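Local coordinates for hypothetical membrane protein (Corynebacterium glutamicum, PDB 6JS9) that binds heme through its N-terminal domain and probably passes it on as part of the heme uptake machinery of the bacterium, at residues M94-S99 against D145-S150. Sequence-based numbering, arbitrary orientation.
Sequences MVFNGS and DSIDLS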
loop_
_atom_site.group_PDB
_atom_site.type_symbol
_atom_site.label_atom_id
_atom_site.label_comp_id
_atom_site.label_asym_id
_atom_site.label_seq_id
_atom_site.Cartn_x
_atom_site.Cartn_y
_atom_site.Cartn_z
ATOM N N MET A 94 0.621 1.510 8.678
ATOM C CA MET A 94 -0.089 2.780 8.707
ATOM C C MET A 94 0.369 3.550 9.935
ATOM O O MET A 94 0.280 3.041 11.059
ATOM C CB MET A 94 -1.600 2.562 8.711
ATOM C CG MET A 94 -2.363 3.741 8.185
ATOM S SD MET A 94 -4.009 3.258 7.653
ATOM C CE MET A 94 -4.685 4.874 7.300
ATOM N N VAL A 95 0.900 4.752 9.715
ATOM C CA VAL A 95 1.404 5.620 10.779
ATOM C C VAL A 95 0.405 6.758 10.956
ATOM O O VAL A 95 0.198 7.560 10.032
ATOM C CB VAL A 95 2.806 6.165 10.460
ATOM C CG1 VAL A 95 3.368 6.952 11.660
ATOM C CG2 VAL A 95 3.754 5.040 10.069
ATOM N N PHE A 96 -0.207 6.840 12.143
ATOM C CA PHE A 96 -1.295 7.778 12.394
ATOM C C PHE A 96 -0.801 9.022 13.125
ATOM O O PHE A 96 0.028 8.942 14.038
ATOM C CB PHE A 96 -2.407 7.133 13.221
ATOM C CG PHE A 96 -3.030 5.932 12.578
ATOM C CD1 PHE A 96 -2.459 4.676 12.729
ATOM C CD2 PHE A 96 -4.207 6.049 11.857
ATOM C CE1 PHE A 96 -3.037 3.563 12.160
ATOM C CE2 PHE A 96 -4.788 4.944 11.284
ATOM C CZ PHE A 96 -4.208 3.696 11.441
ATOM N N ASN A 97 -1.349 10.176 12.731
ATOM C CA ASN A 97 -1.134 11.455 13.417
ATOM C C ASN A 97 -2.476 12.203 13.378
ATOM O O ASN A 97 -2.716 13.063 12.525
ATOM C CB ASN A 97 0.004 12.241 12.763
ATOM C CG ASN A 97 0.087 13.668 13.241
ATOM O OD1 ASN A 97 -0.467 14.027 14.282
ATOM N ND2 ASN A 97 0.781 14.500 12.475
ATOM N N GLY A 98 -3.372 11.853 14.308
ATOM C CA GLY A 98 -4.693 12.456 14.328
ATOM C C GLY A 98 -5.542 12.173 13.102
ATOM O O GLY A 98 -5.844 11.010 12.806
ATOM N N SER A 99 -5.952 13.231 12.393
ATOM C CA SER A 99 -6.696 13.114 11.144
ATOM C C SER A 99 -5.806 12.821 9.933
ATOM O O SER A 99 -6.314 12.786 8.805
ATOM C CB SER A 99 -7.482 14.402 10.885
ATOM O OG SER A 99 -8.366 14.684 11.945
ATOM N N ASP A 145 -12.334 2.436 21.140
ATOM C CA ASP A 145 -12.448 1.022 20.822
ATOM C C ASP A 145 -12.233 0.728 19.341
ATOM O O ASP A 145 -12.074 -0.444 18.974
ATOM C CB ASP A 145 -13.814 0.496 21.281
ATOM C CG ASP A 145 -14.022 0.653 22.790
ATOM O OD1 ASP A 145 -13.012 0.631 23.534
ATOM O OD2 ASP A 145 -15.187 0.798 23.231
ATOM N N SER A 146 -12.193 1.749 18.487
ATOM C CA SER A 146 -12.010 1.506 17.065
ATOM C C SER A 146 -11.375 2.718 16.399
ATOM O O SER A 146 -11.403 3.833 16.924
ATOM C CB SER A 146 -13.336 1.167 16.383
ATOM O OG SER A 146 -14.271 2.195 16.626
ATOM N N ILE A 147 -10.790 2.475 15.233
ATOM C CA ILE A 147 -10.220 3.526 14.401
ATOM C C ILE A 147 -10.753 3.339 12.984
ATOM O O ILE A 147 -10.583 2.270 12.382
ATOM C CB ILE A 147 -8.684 3.510 14.422
ATOM C CG1 ILE A 147 -8.172 3.940 15.795
ATOM C CG2 ILE A 147 -8.110 4.406 13.302
ATOM C CD1 ILE A 147 -6.704 3.663 16.024
ATOM N N ASP A 148 -11.416 4.366 12.462
ATOM C CA ASP A 148 -11.922 4.343 11.099
ATOM C C ASP A 148 -10.781 4.696 10.146
ATOM O O ASP A 148 -10.187 5.776 10.254
ATOM C CB ASP A 148 -13.090 5.320 10.972
ATOM C CG ASP A 148 -13.788 5.239 9.625
ATOM O OD1 ASP A 148 -13.296 4.525 8.727
ATOM O OD2 ASP A 148 -14.837 5.899 9.469
ATOM N N LEU A 149 -10.462 3.781 9.233
ATOM C CA LEU A 149 -9.370 3.959 8.278
ATOM C C LEU A 149 -9.796 4.677 7.005
ATOM O O LEU A 149 -8.967 4.844 6.098
ATOM C CB LEU A 149 -8.757 2.597 7.924
ATOM C CG LEU A 149 -8.164 1.798 9.095
ATOM C CD1 LEU A 149 -7.648 0.444 8.653
ATOM C CD2 LEU A 149 -7.060 2.568 9.810
ATOM N N SER A 150 -11.051 5.117 6.920
ATOM C CA SER A 150 -11.558 5.748 5.704
ATOM C C SER A 150 -10.960 7.139 5.504
ATOM O O SER A 150 -10.953 7.965 6.428
ATOM C CB SER A 150 -13.079 5.835 5.759
ATOM O OG SER A 150 -13.647 4.549 5.925
#
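The ring of Phe96 takes a methyl of Leu149 at its edge, close to the ring plane. The touching atoms are Phe96 CZ and Leu149 CD2, 3.5 Å apart. The two side chains cross at about a right angle. Ile147 reaches the same ring obliquely, its CG2 methyl lying 3.9 Å from Phe96 CE2. This methyl branch is anti to the backbone N of Ile147, and that rotation carries it to the ring. Phe96 also touches Val66 of strand 63-79 and Ala140 of a loop. Met94, two residues back on strand 82-97, adds its thioether. Met94 SD lies 3.8 Å from Leu149 CD2, and the two side chains run past each other in opposite directions. With chi1 at -156° and the chain extended beyond CG, the sulfur of Met94 reaches across to Leu149. One methyl, Leu149 CD2, therefore meets both the Phe96 ring and the Met94 sulfur. Ile147 and Leu149 also pack on Ile182 and Leu180 of strand 177-183, and Met94 packs on Phe68 of strand 63-79. The turn after strand residues 146-148 is held by Asp148. Asp148 OD1 accepts from Ser150 N at 2.9 Å, which makes an Asx turn. Asp148 OD1 also accepts from Ser150 OG at 2.8 Å. The backbone N meets OD1 from above the carboxylate plane, while the hydroxyl comes on the syn side, nearer that plane. The contact joins two strands that are not sheet neighbours, across the interior of the curled antiparallel sheet and away from the heme. Only apolar side chains meet between the segments, so their cohesion comes from van der Waals packing and exclusion of water.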